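Local structure of putative uncharacterized protein gbs0355 (Streptococcus agalactiae, 3OKZ) at residues V66-S71 against K287-L292; F138-A143 against S169-D174. The protein is of unknown function but, as a LytR/CpsA/Psr family member, probably helps transfer glycopolymers from lipid carriers to the cell wall through the LytR/CpsA/Psr domain, the part held here. All blocks are in the same frame, centred on the assembly; numbering follows the deposited sequence.

Contact 1: residues V66-S71 against K287-L292; sequences VLIKLS and KTSAIL
I68 and A290 face each other in a single antiparallel bridge that ties the loop 287-292 to strand 67-69. Two backbone hydrogen bonds do the fastening. The amide N of I291 donates to the O of L67 at 3.2 Å, and the N of K69 donates to the O of S289 at 2.9 Å. They flank the facing residues I68 and A290, a non-hydrogen-bonded pair whose CA atoms are 3.9 Å apart.

Apolar contacts fill in around the bonds. CG1 of I68 lies against A290, 3.4 Å from its CB, while CD1 continues past it toward S289. L67 and I291 meet obliquely: with CG of L67 anti to its own N (chi1 -172°), the CD2 branch is brought 3.6 Å from CB of I291. The CG1 branch of I291 ends in CD1, which reaches the backbone where I68 joins K69, 3.6 Å from N of K69.

Polar groups settle the ends. The N of A290 donates to OG1 of T288, closing an ST turn that leads into the bridged residue; that hydroxyl is also bonded to the O of L104. OG of S71 approaches the S289 side chain, but its hydrogen bond is with D103 of helix 93-105. Since I68 also pairs with A83, the arrangement is an isolated beta bridge added to the other edge of the two-stranded antiparallel sheet 67-69/82-84.

Contact 2: residues F138-A143 against S169-D174; sequences FPISIA and SRMRYD
The ring of F138 and the carboxylate of D174 are the flat groups that meet here, their planes 65° apart. D174 touches the ring through its methylene: CB lies 3.4 Å from CE2 of F138, in an oblique approach. A water sits at the ring edge, in its plane. It accepts from the N of S141 at 2.9 Å and gives a weak hydrogen bond to OD2 of D174 at 3.4 Å, so a thin polar bridge runs beside the aromatic contact.

Beyond the ring the packing is aliphatic. The side chains of I140 and of M171, a selenomethionine, cross at about a right angle, with CG2 of I140 3.5 Å from CB of M171. CG of M171 is anti to the backbone N (chi1 -165°), which brings it, like CB, up to that methyl. I142 turns toward 169-174 and divides its branches: CG2 faces the backbone of M171, whereas CD1 lies 3.8 Å from CD of R170. The chain of R170, extended from CG to NE, passes this methyl and carries the guanidinium onward to a salt bridge with D43.

In related LytR/CpsA/Psr proteins arginines engage the pyrophosphate of a polyprenyl lipid, and this arginine-rich segment probably lies near the equivalent pocket. No direct hydrogen bond joins the two segments. Cohesion therefore rests on hydrocarbon surface and one water-mediated polar link.

From the N terminus the chain builds the central strands of the seven-stranded sheet, 20-28, 41-51 and 56-62, before reaching 66-71. Residues 138-143 follow strand 130-134, and 26 positions later, past helix 162-168, segment 169-174 returns to close the short loop of contact 2. The chain then runs through helix 178-200 and the last sheet strands to 287-292, where contact 1 closes a far longer loop. Contact 2 is thus nested wholly within contact 1. Their centres are about 30 Å apart and they do not touch. The inner closure joins a small strand to the approach of helix 178-200, the outer one the small sheet 67-69/82-84 to the region before helix 293-296.

Contact 1: residues V66-S71 against K287-L292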
loop_
_atom_site.group_PDB
_atom_site.type_symbol
_atom_site.label_atom_id
_atom_site.label_comp_id
_atom_site.label_asym_id
_atom_site.label_seq_id
_atom_site.Cartn_x
_atom_site.Cartn_y
_atom_site.Cartn_z
ATOM N N VAL A 66 -6.729 4.717 10.118
ATOM C CA VAL A 66 -7.235 6.056 9.822
ATOM C C VAL A 66 -8.767 6.074 9.808
ATOM O O VAL A 66 -9.404 5.217 9.189
ATOM C CB VAL A 66 -6.683 6.543 8.467
ATOM C CG1 VAL A 66 -7.463 7.740 7.972
ATOM C CG2 VAL A 66 -5.221 6.913 8.628
ATOM N N LEU A 67 -9.360 7.044 10.500
ATOM C CA LEU A 67 -10.819 7.157 10.573
ATOM C C LEU A 67 -11.356 7.778 9.294
ATOM O O LEU A 67 -11.042 8.930 8.984
ATOM C CB LEU A 67 -11.215 8.025 11.768
ATOM C CG LEU A 67 -12.687 8.124 12.143
ATOM C CD1 LEU A 67 -13.226 6.753 12.519
ATOM C CD2 LEU A 67 -12.824 9.088 13.292
ATOM N N ILE A 68 -12.179 7.036 8.563
ATOM C CA ILE A 68 -12.709 7.547 7.304
ATOM C C ILE A 68 -14.166 7.155 7.052
ATOM O O ILE A 68 -14.650 6.161 7.589
ATOM C CB ILE A 68 -11.842 7.031 6.115
ATOM C CG1 ILE A 68 -11.737 8.102 5.024
ATOM C CG2 ILE A 68 -12.475 5.787 5.498
ATOM C CD1 ILE A 68 -10.775 7.737 3.918
ATOM N N LYS A 69 -14.858 7.941 6.234
ATOM C CA LYS A 69 -16.244 7.648 5.876
ATOM C C LYS A 69 -16.171 6.812 4.604
ATOM O O LYS A 69 -16.069 7.351 3.501
ATOM C CB LYS A 69 -17.013 8.944 5.603
ATOM C CG LYS A 69 -18.414 8.754 5.038
ATOM C CD LYS A 69 -19.051 10.110 4.753
ATOM C CE LYS A 69 -20.477 9.981 4.235
ATOM N NZ LYS A 69 -21.375 9.259 5.193
ATOM N N LEU A 70 -16.206 5.495 4.762
ATOM C CA LEU A 70 -16.112 4.597 3.621
ATOM C C LEU A 70 -16.889 5.041 2.401
ATOM O O LEU A 70 -18.047 5.430 2.502
ATOM C CB LEU A 70 -16.595 3.203 3.989
ATOM C CG LEU A 70 -15.971 2.547 5.207
ATOM C CD1 LEU A 70 -16.503 1.114 5.315
ATOM C CD2 LEU A 70 -14.450 2.572 5.077
ATOM N N SER A 71 -16.237 4.972 1.248
ATOM C CA SER A 71 -16.871 5.310 -0.017
ATOM C C SER A 71 -17.009 3.965 -0.717
ATOM O O SER A 71 -16.140 3.110 -0.579
ATOM C CB SER A 71 -15.979 6.242 -0.839
ATOM O OG SER A 71 -15.696 7.429 -0.125
ATOM N N LYS A 287 -10.433 18.753 0.801
ATOM C CA LYS A 287 -11.635 17.951 0.571
ATOM C C LYS A 287 -11.177 16.510 0.757
ATOM O O LYS A 287 -10.134 16.116 0.235
ATOM C CB LYS A 287 -12.168 18.143 -0.853
ATOM C CG LYS A 287 -13.211 17.119 -1.290
ATOM C CD LYS A 287 -13.621 17.376 -2.729
ATOM C CE LYS A 287 -14.372 16.204 -3.348
ATOM N NZ LYS A 287 -15.709 15.983 -2.735
ATOM N N THR A 288 -11.944 15.735 1.509
ATOM C CA THR A 288 -11.607 14.345 1.785
ATOM C C THR A 288 -12.827 13.677 2.372
ATOM O O THR A 288 -13.777 14.354 2.763
ATOM C CB THR A 288 -10.486 14.227 2.834
ATOM O OG1 THR A 288 -10.118 12.852 2.992
ATOM C CG2 THR A 288 -10.970 14.747 4.172
ATOM N N SER A 289 -12.806 12.351 2.444
ATOM C CA SER A 289 -13.933 11.626 3.023
ATOM C C SER A 289 -13.566 11.176 4.428
ATOM O O SER A 289 -14.349 10.522 5.110
ATOM C CB SER A 289 -14.302 10.420 2.156
ATOM O OG SER A 289 -13.156 9.654 1.833
ATOM N N ALA A 290 -12.367 11.549 4.857
ATOM C CA ALA A 290 -11.881 11.175 6.174
ATOM C C ALA A 290 -12.272 12.201 7.217
ATOM O O ALA A 290 -12.433 13.381 6.919
ATOM C CB ALA A 290 -10.359 10.996 6.152
ATOM N N ILE A 291 -12.415 11.717 8.444
ATOM C CA ILE A 291 -12.791 12.524 9.584
ATOM C C ILE A 291 -11.585 13.326 10.041
ATOM O O ILE A 291 -10.585 12.765 10.471
ATOM C CB ILE A 291 -13.284 11.616 10.723
ATOM C CG1 ILE A 291 -14.603 10.959 10.323
ATOM C CG2 ILE A 291 -13.483 12.418 11.992
ATOM C CD1 ILE A 291 -14.516 10.127 9.067
ATOM N N LEU A 292 -11.668 14.641 9.938
ATOM C CA LEU A 292 -10.551 15.471 10.343
ATOM C C LEU A 292 -10.503 15.715 11.846
ATOM O O LEU A 292 -11.528 15.726 12.543
ATOM C CB LEU A 292 -10.588 16.791 9.584
ATOM C CG LEU A 292 -10.552 16.590 8.066
ATOM C CD1 LEU A 292 -10.797 17.919 7.390
ATOM C CD2 LEU A 292 -9.198 15.995 7.623
#

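Contact 2: residues F138-A143 against S169-D174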
loop_
_atom_site.group_PDB
_atom_site.type_symbol
_atom_site.label_atom_id
_atom_site.label_comp_id
_atom_site.label_asym_id
_atom_site.label_seq_id
_atom_site.Cartn_x
_atom_site.Cartn_y
_atom_site.Cartn_z
ATOM N N PHE A 138 15.893 -9.325 19.950
ATOM C CA PHE A 138 15.156 -10.578 19.839
ATOM C C PHE A 138 14.890 -10.904 18.374
ATOM O O PHE A 138 15.222 -10.118 17.488
ATOM C CB PHE A 138 13.832 -10.458 20.586
ATOM C CG PHE A 138 13.126 -9.163 20.335
ATOM C CD1 PHE A 138 13.580 -7.984 20.925
ATOM C CD2 PHE A 138 12.044 -9.106 19.464
ATOM C CE1 PHE A 138 12.971 -6.765 20.643
ATOM C CE2 PHE A 138 11.427 -7.901 19.176
ATOM C CZ PHE A 138 11.891 -6.723 19.764
ATOM N N PRO A 139 14.303 -12.079 18.096
ATOM C CA PRO A 139 14.019 -12.443 16.707
ATOM C C PRO A 139 12.704 -11.818 16.263
ATOM O O PRO A 139 11.712 -11.866 16.993
ATOM C CB PRO A 139 13.916 -13.971 16.752
ATOM C CG PRO A 139 14.622 -14.355 18.018
ATOM C CD PRO A 139 14.201 -13.262 18.961
ATOM N N ILE A 140 12.698 -11.217 15.078
ATOM C CA ILE A 140 11.476 -10.622 14.570
ATOM C C ILE A 140 10.588 -11.812 14.266
ATOM O O ILE A 140 10.984 -12.706 13.527
ATOM C CB ILE A 140 11.733 -9.821 13.279
ATOM C CG1 ILE A 140 12.565 -8.582 13.594
ATOM C CG2 ILE A 140 10.423 -9.423 12.645
ATOM C CD1 ILE A 140 12.751 -7.651 12.417
ATOM N N SER A 141 9.399 -11.844 14.851
ATOM C CA SER A 141 8.506 -12.968 14.616
ATOM C C SER A 141 7.056 -12.684 14.986
ATOM O O SER A 141 6.749 -11.728 15.703
ATOM C CB SER A 141 8.990 -14.193 15.396
ATOM O OG SER A 141 8.161 -14.449 16.516
ATOM N N ILE A 142 6.168 -13.536 14.493
ATOM C CA ILE A 142 4.744 -13.394 14.754
ATOM C C ILE A 142 4.130 -14.756 15.093
ATOM O O ILE A 142 2.921 -14.965 14.956
ATOM C CB ILE A 142 4.039 -12.797 13.526
ATOM C CG1 ILE A 142 4.019 -13.822 12.385
ATOM C CG2 ILE A 142 4.777 -11.518 13.089
ATOM C CD1 ILE A 142 3.583 -13.252 11.053
ATOM N N ALA A 143 4.978 -15.680 15.535
ATOM C CA ALA A 143 4.529 -17.015 15.899
ATOM C C ALA A 143 3.569 -16.918 17.074
ATOM O O ALA A 143 2.608 -17.677 17.176
ATOM C CB ALA A 143 5.720 -17.882 16.264
ATOM N N SER A 169 7.708 -8.119 7.529
ATOM C CA SER A 169 6.827 -6.998 7.216
ATOM C C SER A 169 5.478 -7.045 7.925
ATOM O O SER A 169 4.614 -6.207 7.670
ATOM C CB SER A 169 6.609 -6.905 5.711
ATOM O OG SER A 169 6.131 -8.134 5.211
ATOM N N ARG A 170 5.285 -8.019 8.807
ATOM C CA ARG A 170 4.032 -8.101 9.546
ATOM C C ARG A 170 4.247 -7.744 11.017
ATOM O O ARG A 170 3.356 -7.210 11.672
ATOM C CB ARG A 170 3.448 -9.508 9.452
ATOM C CG ARG A 170 2.567 -9.771 8.239
ATOM C CD ARG A 170 2.205 -11.249 8.181
ATOM N NE ARG A 170 0.994 -11.504 7.408
ATOM C CZ ARG A 170 -0.198 -11.000 7.704
ATOM N NH1 ARG A 170 -0.341 -10.206 8.759
ATOM N NH2 ARG A 170 -1.247 -11.290 6.946
HETATM N N MSE A 171 5.440 -8.046 11.524
HETATM C CA MSE A 171 5.778 -7.785 12.920
HETATM C C MSE A 171 5.272 -6.411 13.332
HETATM O O MSE A 171 5.432 -5.429 12.609
HETATM C CB MSE A 171 7.292 -7.896 13.131
HETATM C CG MSE A 171 7.694 -8.005 14.600
HETATM SE SE MSE A 171 7.471 -6.389 15.706
HETATM C CE MSE A 171 9.278 -5.701 15.595
ATOM N N ARG A 172 4.676 -6.343 14.513
ATOM C CA ARG A 172 4.104 -5.100 14.987
ATOM C C ARG A 172 4.195 -4.900 16.497
ATOM O O ARG A 172 4.728 -3.902 16.967
ATOM C CB ARG A 172 2.634 -5.064 14.556
ATOM C CG ARG A 172 1.810 -3.852 14.979
ATOM C CD ARG A 172 0.336 -4.164 14.751
ATOM N NE ARG A 172 -0.489 -2.988 14.480
ATOM C CZ ARG A 172 -0.726 -2.012 15.352
ATOM N NH1 ARG A 172 -0.198 -2.057 16.573
ATOM N NH2 ARG A 172 -1.500 -0.989 15.001
ATOM N N TYR A 173 3.690 -5.872 17.245
ATOM C CA TYR A 173 3.617 -5.791 18.695
ATOM C C TYR A 173 4.890 -5.715 19.500
ATOM O O TYR A 173 4.867 -5.307 20.660
ATOM C CB TYR A 173 2.718 -6.913 19.200
ATOM C CG TYR A 173 1.381 -6.805 18.538
ATOM C CD1 TYR A 173 0.659 -5.611 18.605
ATOM C CD2 TYR A 173 0.869 -7.840 17.769
ATOM C CE1 TYR A 173 -0.537 -5.450 17.915
ATOM C CE2 TYR A 173 -0.335 -7.687 17.074
ATOM C CZ TYR A 173 -1.026 -6.490 17.153
ATOM O OH TYR A 173 -2.199 -6.324 16.475
ATOM N N ASP A 174 6.005 -6.094 18.906
ATOM C CA ASP A 174 7.244 -5.986 19.641
ATOM C C ASP A 174 7.942 -4.715 19.210
ATOM O O ASP A 174 9.041 -4.408 19.670
ATOM C CB ASP A 174 8.106 -7.201 19.380
ATOM C CG ASP A 174 7.537 -8.425 20.007
ATOM O OD1 ASP A 174 7.365 -8.406 21.242
ATOM O OD2 ASP A 174 7.248 -9.393 19.278
HETATM O O HOH W 1 9.382 -9.611 16.689
#